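Local coordinates for protein transcriptional regulator, ROK family (Vibrio cholerae O1 biovar eltor, PDB 1Z05) that probably binds DNA as a zinc-containing transcriptional regulator related to Mlc, with a likely role in controlling carbohydrate metabolism, at residues 39-44 with 71-76; 43-48 with 415-420; 54-59 with 99-104; 211-216 with 420-425. One frame throughout, in Å; residues are numbered along the deposited sequence. Where two conformers were deposited one is given.

Interaction 1. Residues 39-44 with 71-76; sequences INAGRV and TKITRE. With SO4 (sulfate ion), chain G.
The contact is almost wholly apolar and centres on I73, whose two branches lie against N40, A41 and V44. Its CG1 stands anti to the carbonyl carbon (chi1 -67°), which parts the branches along helix 39-44. CG2 settles between A41 and V44, 3.8 Å from A41 CA and 3.9 Å from V44 CB, while CD1 reaches back to N40 CB at 3.7 Å. V44 and I73 cross obliquely, and CG1 of V44 adds a looser touch on T74 CG2 at 4.4 Å. The segment axes approach to 9.9 Å at a crossing angle of -76°, so one large side chain with its immediate neighbours can span the gap; no hydrogen bond joins the segments. T74, next to this apolar contact, has its OG1 hydrogen-bonded to I70 O one turn back.

R75, T71 and a sulfate ion lie on the far side of helix 71-76. There R75 bends at chi2 and chi3 and curls round oxygen O4 of the sulfate, which NE of R75 meets in a hydrogen bond of 2.7 Å, near the guanidinium plane and with an N-H...O angle of 141°. T71 CG2 packs against O2 of the same ion at 3.5 Å, whereas T71 OG1 is hydrogen-bonded to P67 O. The sulfate probably comes from the crystallisation liquor; on what is probably the recognition helix, its position is consistent with a site for DNA phosphate.

Around the contact, L65 of the loop before helix 67-79 covers N40 and V44, M424 of helix 421-428 rests on A41, and I36 of the second subunit packs on N40.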
# COMPACT_ATOMS: atom_id res chain seq x y z
N ILE A 39 -4.28 20.75 -2.29
CA ILE A 39 -3.04 20.15 -1.80
C ILE A 39 -2.12 21.16 -1.08
O ILE A 39 -1.64 20.90 0.02
CB ILE A 39 -2.29 19.39 -2.94
CG1 ILE A 39 -2.93 18.01 -3.16
CG2 ILE A 39 -0.79 19.26 -2.67
CD1 ILE A 39 -3.24 17.23 -1.87
N ASN A 40 -1.92 22.31 -1.70
CA ASN A 40 -1.03 23.33 -1.13
C ASN A 40 -1.60 23.95 0.13
O ASN A 40 -0.87 24.22 1.08
CB ASN A 40 -0.70 24.39 -2.17
CG ASN A 40 0.33 23.92 -3.17
OD1 ASN A 40 1.09 22.99 -2.91
ND2 ASN A 40 0.36 24.57 -4.32
N ALA A 41 -2.92 24.17 0.14
CA ALA A 41 -3.61 24.67 1.32
C ALA A 41 -3.43 23.72 2.50
O ALA A 41 -3.14 24.16 3.60
CB ALA A 41 -5.08 24.90 1.02
N GLY A 42 -3.57 22.41 2.25
CA GLY A 42 -3.32 21.41 3.30
C GLY A 42 -1.89 21.38 3.80
O GLY A 42 -1.65 21.33 5.00
N ARG A 43 -0.93 21.43 2.87
CA ARG A 43 0.49 21.46 3.23
C ARG A 43 0.83 22.66 4.13
O ARG A 43 1.53 22.51 5.14
CB ARG A 43 1.36 21.48 1.98
CG ARG A 43 1.37 20.15 1.23
CD ARG A 43 2.29 20.17 -0.00
NE ARG A 43 3.70 20.18 0.38
CZ ARG A 43 4.58 21.12 0.05
NH1 ARG A 43 4.22 22.15 -0.71
NH2 ARG A 43 5.84 21.02 0.46
N VAL A 44 0.33 23.83 3.76
CA VAL A 44 0.56 25.05 4.54
C VAL A 44 -0.12 24.98 5.91
O VAL A 44 0.48 25.32 6.93
CB VAL A 44 0.11 26.31 3.77
CG1 VAL A 44 0.05 27.55 4.69
CG2 VAL A 44 1.07 26.57 2.61
N THR A 71 0.99 33.86 0.23
CA THR A 71 0.06 34.96 0.48
C THR A 71 -1.39 34.58 0.14
O THR A 71 -2.29 34.76 0.97
CB THR A 71 0.52 36.23 -0.26
OG1 THR A 71 1.76 36.66 0.30
CG2 THR A 71 -0.51 37.36 -0.17
N LYS A 72 -1.60 34.05 -1.06
CA LYS A 72 -2.93 33.63 -1.52
C LYS A 72 -3.54 32.55 -0.62
O LYS A 72 -4.71 32.64 -0.26
CB LYS A 72 -2.89 33.16 -2.98
CG LYS A 72 -2.74 34.30 -3.98
CD LYS A 72 -2.99 33.85 -5.43
CE LYS A 72 -1.81 33.07 -5.99
NZ LYS A 72 -1.82 33.03 -7.48
N ILE A 73 -2.75 31.53 -0.26
CA ILE A 73 -3.22 30.46 0.61
C ILE A 73 -3.57 30.97 2.02
O ILE A 73 -4.66 30.69 2.53
CB ILE A 73 -2.20 29.28 0.71
CG1 ILE A 73 -2.10 28.56 -0.64
CG2 ILE A 73 -2.62 28.31 1.81
CD1 ILE A 73 -0.79 27.80 -0.85
N THR A 74 -2.65 31.71 2.64
CA THR A 74 -2.91 32.21 3.99
C THR A 74 -4.08 33.19 4.03
O THR A 74 -4.83 33.20 5.00
CB THR A 74 -1.67 32.89 4.63
OG1 THR A 74 -1.14 33.88 3.75
CG2 THR A 74 -0.59 31.86 4.97
N ARG A 75 -4.23 34.01 2.99
CA ARG A 75 -5.33 34.97 2.95
C ARG A 75 -6.69 34.26 2.96
O ARG A 75 -7.59 34.66 3.70
CB ARG A 75 -5.19 35.93 1.76
CG ARG A 75 -6.26 37.04 1.63
CD ARG A 75 -6.59 37.77 2.95
NE ARG A 75 -5.42 38.08 3.77
CZ ARG A 75 -5.47 38.51 5.03
NH1 ARG A 75 -6.64 38.69 5.63
NH2 ARG A 75 -4.35 38.76 5.69
N GLU A 76 -6.84 33.22 2.14
CA GLU A 76 -8.07 32.41 2.15
C GLU A 76 -8.28 31.75 3.52
O GLU A 76 -9.40 31.73 4.03
CB GLU A 76 -8.08 31.36 1.03
CG GLU A 76 -8.03 31.94 -0.38
CD GLU A 76 -8.74 31.10 -1.43
OE1 GLU A 76 -9.33 30.04 -1.09
OE2 GLU A 76 -8.72 31.50 -2.62
S SO4 G . -2.47 39.87 2.37
O1 SO4 G . -3.24 40.99 2.91
O2 SO4 G . -1.83 40.28 1.13
O3 SO4 G . -1.48 39.45 3.36
O4 SO4 G . -3.36 38.75 2.08

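Interaction 2. Residues 43-48 with 415-420; sequences RVYKLI and QALYDG
The Y418 ring carries the aliphatic chain of K46 over one face and meets the Y45 ring at its edge. K46 CG stands 3.6 Å from the Y418 ring centroid and only 3° off the ring normal, a well-centred CH-pi contact. K46 CB lies over the same face, 3.7 Å from Y418 CD1. Because the lysine leaves its helix with CG anti to the backbone N (chi1 -174°) and stays extended beyond it, the methylenes run across the ring at about a right angle to the tyrosine side chain.

The two tyrosines meet edge against edge: Y45 CD2 and Y418 CD1 are 4.1 Å apart, each near the plane of the other ring, so neither face is used between them and no stack forms. Y45 also touches L417, with its CE2 3.9 Å from L417 CB.

No hydrogen bond crosses between the segments, but the phenol of Y418 is hydrogen-bonded through OH to D49 OD2, further along the helix that carries K46, which ties the far end of the ring to that helix. Y418 lies close to the point where its own helix breaks: G420 adopts a positive phi of 89°, and G420 N is hydrogen-bonded to L417 O at 2.9 Å.

Helix 35-51 is thus held against the end of helix 407-418. Beside them helix 421-428 supplies L423 to both Y45 and L417, L127 touches the same two residues, and I83 of strand 83-86 covers Y45 and I48.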
# COMPACT_ATOMS: atom_id res chain seq x y z
N ARG A 43 -0.93 21.43 2.87
CA ARG A 43 0.49 21.46 3.23
C ARG A 43 0.83 22.66 4.13
O ARG A 43 1.53 22.51 5.14
CB ARG A 43 1.36 21.48 1.98
CG ARG A 43 1.37 20.15 1.23
CD ARG A 43 2.29 20.17 -0.00
NE ARG A 43 3.70 20.18 0.38
CZ ARG A 43 4.58 21.12 0.05
NH1 ARG A 43 4.22 22.15 -0.71
NH2 ARG A 43 5.84 21.02 0.46
N VAL A 44 0.33 23.83 3.76
CA VAL A 44 0.56 25.05 4.54
C VAL A 44 -0.12 24.98 5.91
O VAL A 44 0.48 25.32 6.93
CB VAL A 44 0.11 26.31 3.77
CG1 VAL A 44 0.05 27.55 4.69
CG2 VAL A 44 1.07 26.57 2.61
N TYR A 45 -1.37 24.52 5.93
CA TYR A 45 -2.12 24.39 7.18
C TYR A 45 -1.46 23.41 8.16
O TYR A 45 -1.42 23.67 9.39
CB TYR A 45 -3.55 23.96 6.87
CG TYR A 45 -4.40 23.81 8.09
CD1 TYR A 45 -5.10 24.90 8.62
CD2 TYR A 45 -4.52 22.57 8.74
CE1 TYR A 45 -5.90 24.77 9.76
CE2 TYR A 45 -5.31 22.43 9.89
CZ TYR A 45 -5.99 23.54 10.39
OH TYR A 45 -6.79 23.41 11.50
N LYS A 46 -0.96 22.29 7.64
CA LYS A 46 -0.23 21.31 8.46
C LYS A 46 1.04 21.91 9.08
O LYS A 46 1.33 21.67 10.26
CB LYS A 46 0.10 20.05 7.66
CG LYS A 46 0.74 18.94 8.49
CD LYS A 46 1.14 17.75 7.64
CE LYS A 46 1.81 16.66 8.46
NZ LYS A 46 2.03 15.46 7.61
N LEU A 47 1.78 22.69 8.30
CA LEU A 47 2.95 23.40 8.83
C LEU A 47 2.58 24.35 9.98
O LEU A 47 3.23 24.35 11.03
CB LEU A 47 3.68 24.16 7.72
CG LEU A 47 4.60 23.33 6.82
CD1 LEU A 47 5.10 24.16 5.64
CD2 LEU A 47 5.78 22.74 7.60
N ILE A 48 1.53 25.14 9.77
CA ILE A 48 1.03 26.07 10.79
C ILE A 48 0.55 25.33 12.05
O ILE A 48 0.85 25.74 13.18
CB ILE A 48 -0.10 26.97 10.22
CG1 ILE A 48 0.44 27.83 9.09
CG2 ILE A 48 -0.67 27.87 11.30
CD1 ILE A 48 -0.62 28.48 8.24
N GLN A 415 -6.77 14.32 9.09
CA GLN A 415 -6.12 14.04 7.81
C GLN A 415 -6.78 14.75 6.63
O GLN A 415 -6.10 15.13 5.68
CB GLN A 415 -5.99 12.52 7.56
CG GLN A 415 -5.03 12.14 6.42
CD GLN A 415 -3.63 12.73 6.58
OE1 GLN A 415 -3.13 13.40 5.67
NE2 GLN A 415 -2.99 12.48 7.72
N ALA A 416 -8.10 14.97 6.70
CA ALA A 416 -8.81 15.74 5.66
C ALA A 416 -8.47 17.23 5.69
O ALA A 416 -8.52 17.89 4.65
CB ALA A 416 -10.33 15.56 5.77
N LEU A 417 -8.12 17.75 6.87
CA LEU A 417 -7.58 19.12 6.99
C LEU A 417 -6.18 19.19 6.34
O LEU A 417 -5.91 20.07 5.52
CB LEU A 417 -7.50 19.55 8.46
CG LEU A 417 -8.84 19.79 9.18
CD1 LEU A 417 -8.66 19.91 10.68
CD2 LEU A 417 -9.57 21.03 8.66
N TYR A 418 -5.32 18.25 6.69
CA TYR A 418 -3.96 18.16 6.14
C TYR A 418 -3.93 17.87 4.63
O TYR A 418 -3.02 18.30 3.92
CB TYR A 418 -3.16 17.11 6.88
CG TYR A 418 -2.81 17.46 8.31
CD1 TYR A 418 -3.12 18.72 8.86
CD2 TYR A 418 -2.13 16.55 9.11
CE1 TYR A 418 -2.77 19.03 10.18
CE2 TYR A 418 -1.77 16.85 10.42
CZ TYR A 418 -2.10 18.09 10.95
OH TYR A 418 -1.74 18.36 12.24
N ASP A 419 -4.91 17.11 4.13
CA ASP A 419 -5.02 16.87 2.70
C ASP A 419 -5.60 18.10 2.00
O ASP A 419 -5.53 18.21 0.78
CB ASP A 419 -5.88 15.63 2.41
CG ASP A 419 -5.20 14.32 2.82
OD1 ASP A 419 -3.98 14.33 3.14
OD2 ASP A 419 -5.89 13.28 2.84
N GLY A 420 -6.17 19.02 2.79
CA GLY A 420 -6.73 20.27 2.28
C GLY A 420 -8.18 20.17 1.85
O GLY A 420 -8.84 21.19 1.62

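Interaction 3. Residues 54-59 with 99-104; sequences ISRIDL and VGLQTN
A single antiparallel bridge between I54 and L101 joins the turn before helix 56-63 to the outgoing strand of the wing in a probable winged helix-turn-helix domain. The two residues form a hydrogen-bonded pair, with I54 CA and L101 CA 5.2 Å apart. L101 N donates to I54 O at 2.9 Å, with an N-H...O angle of 148°. The donor approaches from above the carbonyl plane, 36° out of it. The return bond, I54 N to L101 O, is longer at 3.2 Å. A side chain on G100 would point at 54-59 and collide with I54 N, so the close backbone approach depends on glycine.

Beyond the bridge, L101 CD1 meets the first turn of helix 56-63, touching L59 and R56. L59 CD1 lies 3.8 Å from L101 CD1, the two leucine side chains crossing at about a right angle. R56, extended from CG to NE, passes over the same methyl: its CG is 4.0 Å from L101 CD1, and one face of its guanidinium lies on that atom, with R56 CZ at 4.2 Å. The charged group is held in this place by a salt bridge to E85 of the neighbouring wing strand and a weak hydrogen bond to T74 OG1, and a sulfate ion lies about 4 Å from the R56 side chain.

S55 is the N-cap of helix 56-63, its OG accepting from D58 N at 3.1 Å. A short extended segment after the first helix, paired with the last wing strand, is characteristic of winged helix-turn-helix domains.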
# COMPACT_ATOMS: atom_id res chain seq x y z
N ILE A 54 4.33 30.82 13.21
CA ILE A 54 5.31 30.71 12.13
C ILE A 54 5.13 31.84 11.12
O ILE A 54 4.00 32.20 10.78
CB ILE A 54 5.23 29.31 11.43
CG1 ILE A 54 6.33 29.14 10.38
CG2 ILE A 54 3.83 29.06 10.84
CD1 ILE A 54 6.45 27.71 9.81
N SER A 55 6.24 32.41 10.66
CA SER A 55 6.20 33.51 9.70
C SER A 55 5.91 33.01 8.29
O SER A 55 6.13 31.84 7.97
CB SER A 55 7.51 34.28 9.70
OG SER A 55 8.55 33.53 9.13
N ARG A 56 5.44 33.92 7.44
CA ARG A 56 5.18 33.59 6.05
C ARG A 56 6.46 33.22 5.32
O ARG A 56 6.46 32.32 4.47
CB ARG A 56 4.46 34.74 5.35
CG ARG A 56 2.97 34.79 5.64
CD ARG A 56 2.33 35.97 4.93
NE ARG A 56 0.90 36.07 5.24
CZ ARG A 56 0.41 36.54 6.39
NH1 ARG A 56 1.22 36.96 7.35
NH2 ARG A 56 -0.91 36.59 6.56
N ILE A 57 7.56 33.89 5.66
CA ILE A 57 8.86 33.56 5.06
C ILE A 57 9.31 32.13 5.43
O ILE A 57 9.76 31.38 4.56
CB ILE A 57 9.95 34.68 5.28
CG1 ILE A 57 11.16 34.48 4.36
CG2 ILE A 57 10.37 34.80 6.73
CD1 ILE A 57 10.87 34.73 2.88
N ASP A 58 9.15 31.75 6.70
CA ASP A 58 9.41 30.38 7.16
C ASP A 58 8.50 29.33 6.49
O ASP A 58 8.96 28.23 6.16
CB ASP A 58 9.26 30.28 8.68
CG ASP A 58 10.48 30.81 9.43
OD1 ASP A 58 11.30 31.55 8.84
OD2 ASP A 58 10.63 30.47 10.63
N LEU A 59 7.23 29.67 6.30
CA LEU A 59 6.31 28.81 5.56
C LEU A 59 6.74 28.66 4.10
O LEU A 59 6.67 27.57 3.54
CB LEU A 59 4.88 29.34 5.63
CG LEU A 59 4.08 29.16 6.91
CD1 LEU A 59 2.81 30.02 6.83
CD2 LEU A 59 3.76 27.69 7.18
N VAL A 99 2.74 38.38 16.11
CA VAL A 99 2.80 36.93 16.32
C VAL A 99 2.49 36.24 15.01
O VAL A 99 1.55 36.62 14.31
CB VAL A 99 1.82 36.45 17.45
CG1 VAL A 99 1.94 34.95 17.68
CG2 VAL A 99 2.10 37.18 18.76
N GLY A 100 3.29 35.23 14.69
CA GLY A 100 3.16 34.47 13.46
C GLY A 100 1.88 33.66 13.43
O GLY A 100 1.13 33.61 14.41
N LEU A 101 1.63 33.02 12.29
CA LEU A 101 0.38 32.30 12.06
C LEU A 101 0.24 31.05 12.92
O LEU A 101 1.19 30.28 13.08
CB LEU A 101 0.24 31.94 10.57
CG LEU A 101 0.09 33.14 9.62
CD1 LEU A 101 0.61 32.79 8.24
CD2 LEU A 101 -1.35 33.61 9.56
N GLN A 102 -0.96 30.88 13.48
CA GLN A 102 -1.32 29.70 14.26
C GLN A 102 -2.70 29.23 13.85
O GLN A 102 -3.51 30.01 13.35
CB GLN A 102 -1.36 30.00 15.76
CG GLN A 102 -0.07 30.56 16.35
CD GLN A 102 -0.22 30.85 17.84
OE1 GLN A 102 -0.50 31.97 18.24
NE2 GLN A 102 -0.05 29.82 18.66
N THR A 103 -2.99 27.95 14.07
CA THR A 103 -4.33 27.45 13.80
C THR A 103 -5.30 28.07 14.82
O THR A 103 -4.95 28.27 15.99
CB THR A 103 -4.41 25.92 13.85
OG1 THR A 103 -3.83 25.46 15.07
CG2 THR A 103 -3.64 25.32 12.70
N ASN A 104 -6.49 28.38 14.34
CA ASN A 104 -7.54 29.00 15.13
C ASN A 104 -8.64 27.98 15.38
O ASN A 104 -9.74 28.09 14.83
CB ASN A 104 -8.07 30.23 14.39
CG ASN A 104 -9.04 31.06 15.23
OD1 ASN A 104 -9.05 30.98 16.46
ND2 ASN A 104 -9.85 31.86 14.56

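Interaction 4. Residues 211-216 with 420-425; sequences PVFVAN and GLLLMK
P211 and L422 meet at about a right angle, the proline ring standing against the end of the leucine with P211 CG 3.6 Å from L422 CD1. K425 approaches the same ring differently, its chain sliding past P211 in the opposite direction until K425 CE lies 3.8 Å from P211 CB. That course depends on two bends, at chi2 (-81°) and chi3 (-95°), which bring CE, rather than the whole chain, alongside the proline ring.

The ring of F213 turns its edge to the helix. L421 CD2 lies near the ring plane, 3.7 Å from F213 CZ, and L422 CD1 is also at the edge, more loosely, 4.4 Å from F213 CE2. F213 and L421 lie alongside with their ends pointing opposite ways. P211 and F213 alternate with V212 along the chain, and both direct their side chains toward helix 421-425.

Strand 212-216 is the outermost strand, within this chain, of a mixed five-stranded sheet ordered 3-2-1-4-5, the pattern of the actin-like ATPase domain to which ROK proteins belong. The C-terminal helix 421-428 packs at the start of this strand. L422 also touches S171 on the adjacent strand 168-176, while I413 and A416 of helix 407-418 pack on F213. On another side of the C-terminal helix, L423 and M424 turn to Y45 and A41 of helix 35-51.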
# COMPACT_ATOMS: atom_id res chain seq x y z
N PRO A 211 -19.77 17.88 4.98
CA PRO A 211 -18.92 16.80 4.46
C PRO A 211 -18.86 15.63 5.43
O PRO A 211 -18.79 15.82 6.66
CB PRO A 211 -17.52 17.45 4.34
CG PRO A 211 -17.59 18.71 5.12
CD PRO A 211 -19.02 19.14 5.19
N VAL A 212 -18.92 14.42 4.87
CA VAL A 212 -18.98 13.19 5.64
C VAL A 212 -17.82 12.30 5.21
O VAL A 212 -17.56 12.13 4.01
CB VAL A 212 -20.33 12.44 5.42
CG1 VAL A 212 -20.44 11.25 6.36
CG2 VAL A 212 -21.52 13.39 5.64
N PHE A 213 -17.15 11.75 6.22
CA PHE A 213 -16.00 10.87 6.07
C PHE A 213 -16.34 9.54 6.73
O PHE A 213 -16.55 9.48 7.94
CB PHE A 213 -14.76 11.51 6.72
CG PHE A 213 -14.41 12.84 6.11
CD1 PHE A 213 -13.55 12.90 5.02
CD2 PHE A 213 -15.00 14.01 6.57
CE1 PHE A 213 -13.25 14.12 4.42
CE2 PHE A 213 -14.71 15.23 5.97
CZ PHE A 213 -13.83 15.28 4.90
N VAL A 214 -16.40 8.49 5.91
CA VAL A 214 -16.80 7.16 6.35
C VAL A 214 -15.60 6.25 6.19
O VAL A 214 -14.92 6.29 5.16
CB VAL A 214 -17.96 6.61 5.47
CG1 VAL A 214 -18.52 5.32 6.05
CG2 VAL A 214 -19.08 7.65 5.32
N ALA A 215 -15.31 5.43 7.21
CA ALA A 215 -14.19 4.49 7.10
C ALA A 215 -14.39 3.23 7.93
O ALA A 215 -15.15 3.21 8.90
CB ALA A 215 -12.85 5.18 7.46
N ASN A 216 -13.70 2.16 7.53
CA ASN A 216 -13.60 0.98 8.35
C ASN A 216 -12.87 1.33 9.65
O ASN A 216 -11.87 2.06 9.63
CB ASN A 216 -12.86 -0.13 7.59
CG ASN A 216 -12.49 -1.30 8.48
OD1 ASN A 216 -11.42 -1.31 9.08
ND2 ASN A 216 -13.36 -2.30 8.54
N GLY A 420 -6.17 19.02 2.79
CA GLY A 420 -6.73 20.27 2.28
C GLY A 420 -8.18 20.17 1.85
O GLY A 420 -8.84 21.19 1.62
N LEU A 421 -8.69 18.94 1.76
CA LEU A 421 -10.08 18.70 1.35
C LEU A 421 -11.08 19.46 2.23
O LEU A 421 -11.96 20.17 1.72
CB LEU A 421 -10.40 17.19 1.36
CG LEU A 421 -11.69 16.71 0.67
CD1 LEU A 421 -11.51 15.31 0.09
CD2 LEU A 421 -12.90 16.74 1.59
N LEU A 422 -10.95 19.31 3.54
CA LEU A 422 -11.90 19.91 4.47
C LEU A 422 -11.71 21.42 4.55
O LEU A 422 -12.69 22.16 4.66
CB LEU A 422 -11.80 19.27 5.85
CG LEU A 422 -12.86 19.69 6.87
CD1 LEU A 422 -14.28 19.57 6.29
CD2 LEU A 422 -12.73 18.85 8.13
N LEU A 423 -10.46 21.88 4.48
CA LEU A 423 -10.16 23.31 4.43
C LEU A 423 -10.94 24.00 3.31
O LEU A 423 -11.55 25.05 3.53
CB LEU A 423 -8.67 23.58 4.22
CG LEU A 423 -7.67 23.13 5.27
CD1 LEU A 423 -6.29 23.52 4.81
CD2 LEU A 423 -7.98 23.74 6.63
N MET A 424 -10.93 23.40 2.12
CA MET A 424 -11.57 24.01 0.98
C MET A 424 -13.09 24.02 1.15
O MET A 424 -13.74 24.99 0.77
CB MET A 424 -11.15 23.33 -0.33
CG MET A 424 -9.66 23.52 -0.69
SD MET A 424 -9.13 25.23 -0.98
CE MET A 424 -8.63 25.78 0.66
N LYS A 425 -13.63 22.96 1.75
CA LYS A 425 -15.05 22.93 2.08
C LYS A 425 -15.44 24.03 3.06
O LYS A 425 -16.48 24.67 2.88
CB LYS A 425 -15.47 21.55 2.61
CG LYS A 425 -15.39 20.44 1.56
CD LYS A 425 -16.60 20.42 0.62
CE LYS A 425 -17.66 19.42 1.12
NZ LYS A 425 -18.86 19.32 0.24

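Overall arrangement
Interactions 1 and 3 are buried contacts within the probable DNA-binding head, interaction 2 is partly buried, and interaction 4 lies at the surface of the ROK body. Helix 35-51 serves both interactions 1 and 2, which share R43 and V44 and have centres about 9 Å apart; G420 belongs to both 2 and 4. Interactions 1 and 3 meet where T74 CG2 packs on L101 CD1 at 3.6 Å. Their chemistry differs: only interaction 3 has hydrogen bonds between its segments, interaction 1 relies on branched aliphatic groups, interaction 2 on a lysine chain laid on a tyrosine face, and interaction 4 on proline, leucine, a phenylalanine edge and a lysine methylene. Interactions 3 and 4 do not touch.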